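Side-chain contacts in cystathionine beta-lyase family protein, YNBB B.subtilis ortholog (Clostridium acetobutylicum, PDB 3HVY), which probably acts as a pyridoxal-phosphate-dependent carbon-sulfur lyase of the methionine gamma-lyase family, and may have a role in aluminium resistance: residues Glu40-Asn45 against Thr301-Lys306; Ala308-Arg313 against Leu409-Ala414. All coordinates share one frame; numbering follows the deposited sequence.

Contact 1: residues Glu40-Asn45 against Thr301-Lys306; sequences EIREYN and TIEAVK. With EDO (1,2-ethanediol), chain Y.
Arg42 lays the aliphatic part of its side chain across Ile302, with Arg42 CB 4.0 Å from Ile302 CG1 and Arg42 CD equally close to Ile302 CB. Its CG stands anti to the backbone N (chi1 -176°), and a bend at chi3 carries the guanidinium past the isoleucine toward Glu303. There the ion pair is long, 4.0 Å from Arg42 NH1 to Glu303 OE2. A water lies between the two, in the plane of the guanidinium. It accepts from Arg42 NH1 at 2.7 Å and donates to Glu303 OE2 at 2.5 Å. A 1,2-ethanediol, probably from the crystallisation liquor, forms a second bridge. Its O2 gives a 2.6 Å bond to Glu303 OE2 and takes weak bonds from Arg42 NH1 and Lys306 NZ. Its O1 donates to the other carboxylate oxygen, Glu303 OE1. Arg42 NH1 and Lys306 NZ come within 3.7 Å, but acidic neighbours probably offset the two positive charges. Lys306 pairs with Asp39, and Arg42 NE with Asp412 of the second subunit. The segments of helices 18-55 and 287-317 run nearly antiparallel here, at 166°, their axes 10.7 Å apart at closest approach. The arrangement is a polar cluster at a subunit interface of a PLP-dependent enzyme, beside the apolar packing of the Arg42 chain on Ile302.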
ATOM      1  N   GLU D  40       1.963   9.635  35.104  1.00 30.57           N
ATOM      2  CA  GLU D  40       2.708  10.916  35.179  1.00 30.83           C
ATOM      3  C   GLU D  40       3.791  10.995  34.123  1.00 31.30           C
ATOM      4  O   GLU D  40       3.947  12.007  33.441  1.00 29.28           O
ATOM      5  CB  GLU D  40       3.338  11.064  36.548  1.00 31.41           C
ATOM      6  CG  GLU D  40       2.280  11.217  37.652  1.00 38.07           C
ATOM      7  CD  GLU D  40       2.896  11.169  39.044  1.00 46.45           C
ATOM      8  OE1 GLU D  40       4.140  11.139  39.139  1.00 47.13           O
ATOM      9  OE2 GLU D  40       2.131  11.135  40.025  1.00 43.41           O
ATOM     10  N   ILE D  41       4.528   9.894  33.991  1.00 28.04           N
ATOM     11  CA  ILE D  41       5.524   9.773  32.952  1.00 27.46           C
ATOM     12  C   ILE D  41       4.878   9.782  31.559  1.00 30.33           C
ATOM     13  O   ILE D  41       5.376  10.443  30.651  1.00 31.86           O
ATOM     14  CB  ILE D  41       6.363   8.488  33.164  1.00 29.78           C
ATOM     15  CG1 ILE D  41       7.279   8.644  34.389  1.00 32.90           C
ATOM     16  CG2 ILE D  41       7.219   8.189  31.935  1.00 27.28           C
ATOM     17  CD1 ILE D  41       8.094   7.406  34.682  1.00 32.18           C
ATOM     18  N   ARG D  42       3.760   9.073  31.382  1.00 27.49           N
ATOM     19  CA  ARG D  42       3.102   9.005  30.099  1.00 27.67           C
ATOM     20  C   ARG D  42       2.663  10.375  29.632  1.00 28.56           C
ATOM     21  O   ARG D  42       2.747  10.699  28.456  1.00 26.17           O
ATOM     22  CB  ARG D  42       1.848   8.144  30.251  1.00 26.48           C
ATOM     23  CG  ARG D  42       1.140   7.904  29.012  1.00 27.48           C
ATOM     24  CD  ARG D  42      -0.065   6.961  29.208  1.00 28.13           C
ATOM     25  NE  ARG D  42      -1.020   7.611  30.093  1.00 29.23           N
ATOM     26  CZ  ARG D  42      -2.071   7.033  30.660  1.00 29.15           C
ATOM     27  NH1 ARG D  42      -2.324   5.774  30.466  1.00 36.78           N
ATOM     28  NH2 ARG D  42      -2.871   7.748  31.434  1.00 34.64           N
ATOM     29  N   GLU D  43       2.135  11.164  30.562  1.00 28.56           N
ATOM     30  CA  GLU D  43       1.638  12.489  30.257  1.00 27.75           C
ATOM     31  C   GLU D  43       2.782  13.401  29.737  1.00 32.87           C
ATOM     32  O   GLU D  43       2.641  14.158  28.755  1.00 30.66           O
ATOM     33  CB  GLU D  43       1.052  13.040  31.537  1.00 29.11           C
ATOM     34  CG  GLU D  43       0.525  14.436  31.431  1.00 33.88           C
ATOM     35  CD  GLU D  43      -0.027  14.943  32.758  1.00 38.53           C
ATOM     36  OE1 GLU D  43       0.769  15.141  33.727  1.00 37.61           O
ATOM     37  OE2 GLU D  43      -1.250  15.206  32.789  1.00 43.63           O
ATOM     38  N   TYR D  44       3.910  13.327  30.432  1.00 30.55           N
ATOM     39  CA  TYR D  44       5.091  14.042  30.031  1.00 30.11           C
ATOM     40  C   TYR D  44       5.517  13.637  28.598  1.00 31.38           C
ATOM     41  O   TYR D  44       5.739  14.468  27.727  1.00 30.31           O
ATOM     42  CB  TYR D  44       6.220  13.731  31.007  1.00 29.23           C
ATOM     43  CG  TYR D  44       7.470  14.461  30.601  1.00 33.65           C
ATOM     44  CD1 TYR D  44       7.561  15.823  30.791  1.00 43.17           C
ATOM     45  CD2 TYR D  44       8.540  13.799  30.005  1.00 35.68           C
ATOM     46  CE1 TYR D  44       8.674  16.519  30.417  1.00 54.33           C
ATOM     47  CE2 TYR D  44       9.672  14.494  29.624  1.00 38.53           C
ATOM     48  CZ  TYR D  44       9.723  15.865  29.836  1.00 52.74           C
ATOM     49  OH  TYR D  44      10.800  16.635  29.490  1.00 52.68           O
ATOM     50  N   ASN D  45       5.654  12.338  28.383  1.00 30.57           N
ATOM     51  CA  ASN D  45       6.080  11.831  27.098  1.00 31.32           C
ATOM     52  C   ASN D  45       5.077  12.107  25.989  1.00 29.76           C
ATOM     53  O   ASN D  45       5.471  12.398  24.881  1.00 28.01           O
ATOM     54  CB  ASN D  45       6.417  10.351  27.211  1.00 29.51           C
ATOM     55  CG  ASN D  45       7.718  10.119  27.925  1.00 28.54           C
ATOM     56  OD1 ASN D  45       8.571  11.006  27.942  1.00 31.32           O
ATOM     57  ND2 ASN D  45       7.929   8.901  28.459  1.00 30.86           N
ATOM     58  N   THR D 301       3.169   2.238  24.992  1.00 28.26           N
ATOM     59  CA  THR D 301       4.315   1.769  25.792  1.00 26.40           C
ATOM     60  C   THR D 301       3.917   1.578  27.235  1.00 28.33           C
ATOM     61  O   THR D 301       4.209   0.530  27.808  1.00 27.51           O
ATOM     62  CB  THR D 301       5.532   2.718  25.665  1.00 26.82           C
ATOM     63  OG1 THR D 301       5.986   2.732  24.307  1.00 25.97           O
ATOM     64  CG2 THR D 301       6.677   2.394  26.625  1.00 22.98           C
ATOM     65  N   ILE D 302       3.115   2.502  27.787  1.00 25.37           N
ATOM     66  CA  ILE D 302       2.742   2.448  29.164  1.00 25.60           C
ATOM     67  C   ILE D 302       1.649   1.429  29.406  1.00 28.27           C
ATOM     68  O   ILE D 302       1.565   0.870  30.489  1.00 29.62           O
ATOM     69  CB  ILE D 302       2.432   3.851  29.715  1.00 26.05           C
ATOM     70  CG1 ILE D 302       3.742   4.679  29.748  1.00 34.56           C
ATOM     71  CG2 ILE D 302       1.757   3.830  31.181  1.00 25.42           C
ATOM     72  CD1 ILE D 302       4.795   4.175  30.761  1.00 30.97           C
ATOM     73  N   GLU D 303       0.841   1.129  28.400  1.00 28.84           N
ATOM     74  CA  GLU D 303      -0.056  -0.014  28.511  1.00 27.17           C
ATOM     75  C   GLU D 303       0.770  -1.305  28.719  1.00 30.02           C
ATOM     76  O   GLU D 303       0.408  -2.157  29.538  1.00 26.68           O
ATOM     77  CB  GLU D 303      -0.918  -0.168  27.268  1.00 27.52           C
ATOM     78  CG  GLU D 303      -1.922   0.971  27.022  1.00 32.11           C
ATOM     79  CD  GLU D 303      -2.910   1.136  28.167  1.00 33.98           C
ATOM     80  OE1 GLU D 303      -3.698   0.201  28.415  1.00 34.32           O
ATOM     81  OE2 GLU D 303      -2.906   2.211  28.825  1.00 37.87           O
ATOM     82  N   ALA D 304       1.880  -1.424  28.002  1.00 29.00           N
ATOM     83  CA  ALA D 304       2.725  -2.636  28.089  1.00 28.96           C
ATOM     84  C   ALA D 304       3.455  -2.656  29.439  1.00 28.84           C
ATOM     85  O   ALA D 304       3.549  -3.692  30.070  1.00 29.71           O
ATOM     86  CB  ALA D 304       3.679  -2.689  26.918  1.00 25.82           C
ATOM     87  N   VAL D 305       3.914  -1.499  29.907  1.00 29.60           N
ATOM     88  CA  VAL D 305       4.508  -1.382  31.220  1.00 27.35           C
ATOM     89  C   VAL D 305       3.518  -1.827  32.294  1.00 28.17           C
ATOM     90  O   VAL D 305       3.872  -2.635  33.153  1.00 30.52           O
ATOM     91  CB  VAL D 305       5.076   0.012  31.526  1.00 29.62           C
ATOM     92  CG1 VAL D 305       5.663   0.069  32.966  1.00 29.65           C
ATOM     93  CG2 VAL D 305       6.187   0.453  30.501  1.00 26.82           C
ATOM     94  N   LYS D 306       2.286  -1.320  32.262  1.00 27.17           N
ATOM     95  CA  LYS D 306       1.265  -1.728  33.207  1.00 24.63           C
ATOM     96  C   LYS D 306       1.034  -3.209  33.165  1.00 27.33           C
ATOM     97  O   LYS D 306       0.863  -3.797  34.191  1.00 29.74           O
ATOM     98  CB  LYS D 306      -0.015  -0.955  32.967  1.00 28.61           C
ATOM     99  CG  LYS D 306       0.115   0.518  33.369  1.00 25.49           C
ATOM    100  CD  LYS D 306      -1.242   1.274  33.144  1.00 32.39           C
ATOM    101  CE  LYS D 306      -1.102   2.767  33.494  1.00 32.07           C
ATOM    102  NZ  LYS D 306      -2.363   3.570  33.495  1.00 30.98           N
TER
HETATM  103  C1  EDO Y 428      -5.586   1.365  31.354  1.00 38.18           C
HETATM  104  O1  EDO Y 428      -5.568   0.604  30.158  1.00 30.34           O
HETATM  105  C2  EDO Y 428      -4.178   1.797  31.680  1.00 49.03           C
HETATM  106  O2  EDO Y 428      -3.826   3.079  31.135  1.00 32.84           O
HETATM  107  O   HOH W   1      -1.149   4.009  28.719  1.00 28.40           O

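Contact 2: residues Ala308-Arg313 against Leu409-Ala414; sequences AVFCAR and LTFDHA
This is a buried aromatic contact between the later part of helix 287-317 and the first turn of helix 411-422. Two phenylalanines carry it. Phe411 presents its edge to the face of Phe310 in an offset edge-to-face pair. The ring planes stand at 89°, and the centroids are 5.8 Å apart. The offset shifts the meeting point toward the root of the Phe310 side chain. Phe411 CE1 comes to 3.7 Å from Phe310 CB, which lies near the plane of the Phe411 ring. Phe411 CZ is 4.1 Å from Phe310 CG, so two neighbouring carbons of one ring edge share the approach. In Phe411 the CG is anti to the backbone N (chi1 170°), which swings the ring out from the start of its helix toward Phe310. Other side chains pack on the pair. Phe310 touches Lys415 and Leu419 of helix 411-422 and Ala27 of helix 18-55. Phe411 makes a further edge-to-face pair with Phe35 of that same long helix.

The backbone beside Phe411 is held by polar bonds. Thr410 is the N-cap of helix 411-422, and its OG1 accepts from His413 N at 3.0 Å with an N-H...O angle of 159°. That hydroxyl also bonds Gln46 of the second subunit. The Thr410 N-cap thus closes the start of helix 411-422, just before Phe411. The edge-to-face phenylalanine pair is what joins helix 287-317 to this helix, which follows strand 402-406 of the five-stranded antiparallel sheet.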
ATOM      1  N   ALA D 308       3.246  -5.472  32.358  1.00 26.70           N
ATOM      2  CA  ALA D 308       4.416  -6.103  32.958  1.00 27.68           C
ATOM      3  C   ALA D 308       4.346  -6.083  34.533  1.00 28.77           C
ATOM      4  O   ALA D 308       4.557  -7.087  35.213  1.00 28.65           O
ATOM      5  CB  ALA D 308       5.705  -5.367  32.461  1.00 23.62           C
ATOM      6  N   VAL D 309       4.002  -4.920  35.068  1.00 30.25           N
ATOM      7  CA  VAL D 309       3.898  -4.661  36.506  1.00 26.93           C
ATOM      8  C   VAL D 309       2.785  -5.457  37.135  1.00 26.66           C
ATOM      9  O   VAL D 309       2.956  -6.007  38.203  1.00 29.12           O
ATOM     10  CB  VAL D 309       3.757  -3.111  36.755  1.00 29.11           C
ATOM     11  CG1 VAL D 309       3.336  -2.796  38.205  1.00 26.23           C
ATOM     12  CG2 VAL D 309       5.089  -2.344  36.370  1.00 26.95           C
ATOM     13  N   PHE D 310       1.619  -5.502  36.481  1.00 30.31           N
ATOM     14  CA  PHE D 310       0.509  -6.346  36.941  1.00 29.16           C
ATOM     15  C   PHE D 310       0.917  -7.828  36.874  1.00 29.25           C
ATOM     16  O   PHE D 310       0.693  -8.610  37.802  1.00 28.21           O
ATOM     17  CB  PHE D 310      -0.723  -6.122  36.063  1.00 26.03           C
ATOM     18  CG  PHE D 310      -1.847  -7.103  36.315  1.00 28.31           C
ATOM     19  CD1 PHE D 310      -2.630  -7.008  37.453  1.00 32.88           C
ATOM     20  CD2 PHE D 310      -2.075  -8.162  35.454  1.00 31.14           C
ATOM     21  CE1 PHE D 310      -3.653  -7.921  37.684  1.00 31.75           C
ATOM     22  CE2 PHE D 310      -3.051  -9.100  35.697  1.00 31.46           C
ATOM     23  CZ  PHE D 310      -3.856  -8.980  36.811  1.00 25.06           C
ATOM     24  N   CYS D 311       1.552  -8.226  35.792  1.00 28.43           N
ATOM     25  CA  CYS D 311       2.036  -9.618  35.715  1.00 27.63           C
ATOM     26  C   CYS D 311       2.988  -9.963  36.894  1.00 29.35           C
ATOM     27  O   CYS D 311       2.858 -11.007  37.545  1.00 27.56           O
ATOM     28  CB  CYS D 311       2.735  -9.835  34.377  1.00 30.91           C
ATOM     29  SG  CYS D 311       3.419 -11.501  34.177  1.00 32.48           S
ATOM     30  N   ALA D 312       4.002  -9.120  37.110  1.00 26.20           N
ATOM     31  CA  ALA D 312       4.924  -9.221  38.233  1.00 26.59           C
ATOM     32  C   ALA D 312       4.188  -9.467  39.565  1.00 27.29           C
ATOM     33  O   ALA D 312       4.559 -10.349  40.317  1.00 27.47           O
ATOM     34  CB  ALA D 312       5.801  -7.893  38.348  1.00 26.02           C
ATOM     35  N   ARG D 313       3.191  -8.631  39.877  1.00 28.23           N
ATOM     36  CA  ARG D 313       2.491  -8.771  41.149  1.00 27.36           C
ATOM     37  C   ARG D 313       1.638 -10.016  41.218  1.00 28.18           C
ATOM     38  O   ARG D 313       1.742 -10.762  42.194  1.00 28.67           O
ATOM     39  CB  ARG D 313       1.640  -7.568  41.518  1.00 29.76           C
ATOM     40  CG  ARG D 313       1.069  -7.660  42.918  1.00 28.58           C
ATOM     41  CD  ARG D 313       2.139  -7.964  43.960  1.00 22.80           C
ATOM     42  NE  ARG D 313       1.669  -7.680  45.340  1.00 29.90           N
ATOM     43  CZ  ARG D 313       2.360  -7.906  46.461  1.00 27.67           C
ATOM     44  NH1 ARG D 313       3.596  -8.450  46.450  1.00 31.79           N
ATOM     45  NH2 ARG D 313       1.776  -7.653  47.626  1.00 30.05           N
ATOM     46  N   LEU D 409      -0.958  -4.249  23.467  1.00 32.32           N
ATOM     47  CA  LEU D 409      -1.462  -3.016  22.851  1.00 31.58           C
ATOM     48  C   LEU D 409      -2.379  -2.311  23.818  1.00 34.26           C
ATOM     49  O   LEU D 409      -2.525  -1.088  23.762  1.00 31.84           O
ATOM     50  CB  LEU D 409      -2.184  -3.301  21.557  1.00 33.31           C
ATOM     51  CG  LEU D 409      -1.318  -3.920  20.438  1.00 30.33           C
ATOM     52  CD1 LEU D 409      -2.183  -4.466  19.328  1.00 28.38           C
ATOM     53  CD2 LEU D 409      -0.224  -2.957  19.920  1.00 30.69           C
ATOM     54  N   THR D 410      -3.037  -3.076  24.694  1.00 30.19           N
ATOM     55  CA  THR D 410      -3.846  -2.476  25.738  1.00 30.29           C
ATOM     56  C   THR D 410      -3.576  -3.237  27.012  1.00 30.85           C
ATOM     57  O   THR D 410      -3.160  -4.438  27.002  1.00 31.42           O
ATOM     58  CB  THR D 410      -5.355  -2.502  25.434  1.00 34.05           C
ATOM     59  OG1 THR D 410      -5.854  -3.833  25.573  1.00 30.30           O
ATOM     60  CG2 THR D 410      -5.673  -1.969  24.092  1.00 29.74           C
ATOM     61  N   PHE D 411      -3.703  -2.545  28.131  1.00 29.94           N
ATOM     62  CA  PHE D 411      -3.531  -3.219  29.402  1.00 29.26           C
ATOM     63  C   PHE D 411      -4.584  -4.317  29.584  1.00 28.72           C
ATOM     64  O   PHE D 411      -4.304  -5.394  30.159  1.00 29.92           O
ATOM     65  CB  PHE D 411      -3.627  -2.218  30.569  1.00 31.39           C
ATOM     66  CG  PHE D 411      -3.686  -2.861  31.894  1.00 34.52           C
ATOM     67  CD1 PHE D 411      -2.614  -3.614  32.352  1.00 36.17           C
ATOM     68  CD2 PHE D 411      -4.818  -2.763  32.677  1.00 29.26           C
ATOM     69  CE1 PHE D 411      -2.669  -4.224  33.542  1.00 35.66           C
ATOM     70  CE2 PHE D 411      -4.882  -3.380  33.869  1.00 36.89           C
ATOM     71  CZ  PHE D 411      -3.800  -4.116  34.325  1.00 34.63           C
ATOM     72  N   ASP D 412      -5.800  -4.048  29.153  1.00 26.38           N
ATOM     73  CA  ASP D 412      -6.839  -5.076  29.285  1.00 29.29           C
ATOM     74  C   ASP D 412      -6.391  -6.368  28.600  1.00 30.53           C
ATOM     75  O   ASP D 412      -6.580  -7.484  29.116  1.00 30.27           O
ATOM     76  CB  ASP D 412      -8.150  -4.569  28.696  1.00 30.21           C
ATOM     77  CG  ASP D 412      -8.892  -3.613  29.639  1.00 31.43           C
ATOM     78  OD1 ASP D 412      -9.004  -3.924  30.855  1.00 30.74           O
ATOM     79  OD2 ASP D 412      -9.377  -2.547  29.187  1.00 31.46           O
ATOM     80  N   HIS D 413      -5.804  -6.248  27.423  1.00 27.47           N
ATOM     81  CA  HIS D 413      -5.327  -7.442  26.752  1.00 28.71           C
ATOM     82  C   HIS D 413      -4.243  -8.158  27.547  1.00 27.09           C
ATOM     83  O   HIS D 413      -4.359  -9.344  27.824  1.00 29.21           O
ATOM     84  CB  HIS D 413      -4.849  -7.148  25.319  1.00 27.60           C
ATOM     85  CG  HIS D 413      -4.482  -8.383  24.566  1.00 31.86           C
ATOM     86  ND1 HIS D 413      -3.465  -8.412  23.634  1.00 28.44           N
ATOM     87  CD2 HIS D 413      -4.955  -9.653  24.654  1.00 33.15           C
ATOM     88  CE1 HIS D 413      -3.356  -9.645  23.155  1.00 31.69           C
ATOM     89  NE2 HIS D 413      -4.260 -10.412  23.746  1.00 30.27           N
ATOM     90  N   ALA D 414      -3.235  -7.425  27.976  1.00 27.21           N
ATOM     91  CA  ALA D 414      -2.147  -7.989  28.790  1.00 29.70           C
ATOM     92  C   ALA D 414      -2.653  -8.709  30.028  1.00 31.07           C
ATOM     93  O   ALA D 414      -2.272  -9.854  30.351  1.00 28.83           O
ATOM     94  CB  ALA D 414      -1.174  -6.858  29.175  1.00 29.18           C
TER

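In the fold
From the N terminus, helix 18-55 supplies the first half of contact 1. The chain then builds the seven-stranded mixed sheet before helix 287-317 returns to close that contact, a loop of 255 residues. Contact 2 opens farther along the same helix. It closes 95 residues later, after the five-stranded antiparallel sheet, at the start of helix 411-422. The two loops follow in series and neither encloses the other. Helix 287-317 is shared, tying the early helix to the last one. The contact centres lie 12 Å apart, and Glu303 OE1 probably accepts a hydrogen bond from Phe411 N at 2.8 Å. Both contacts touch the second subunit.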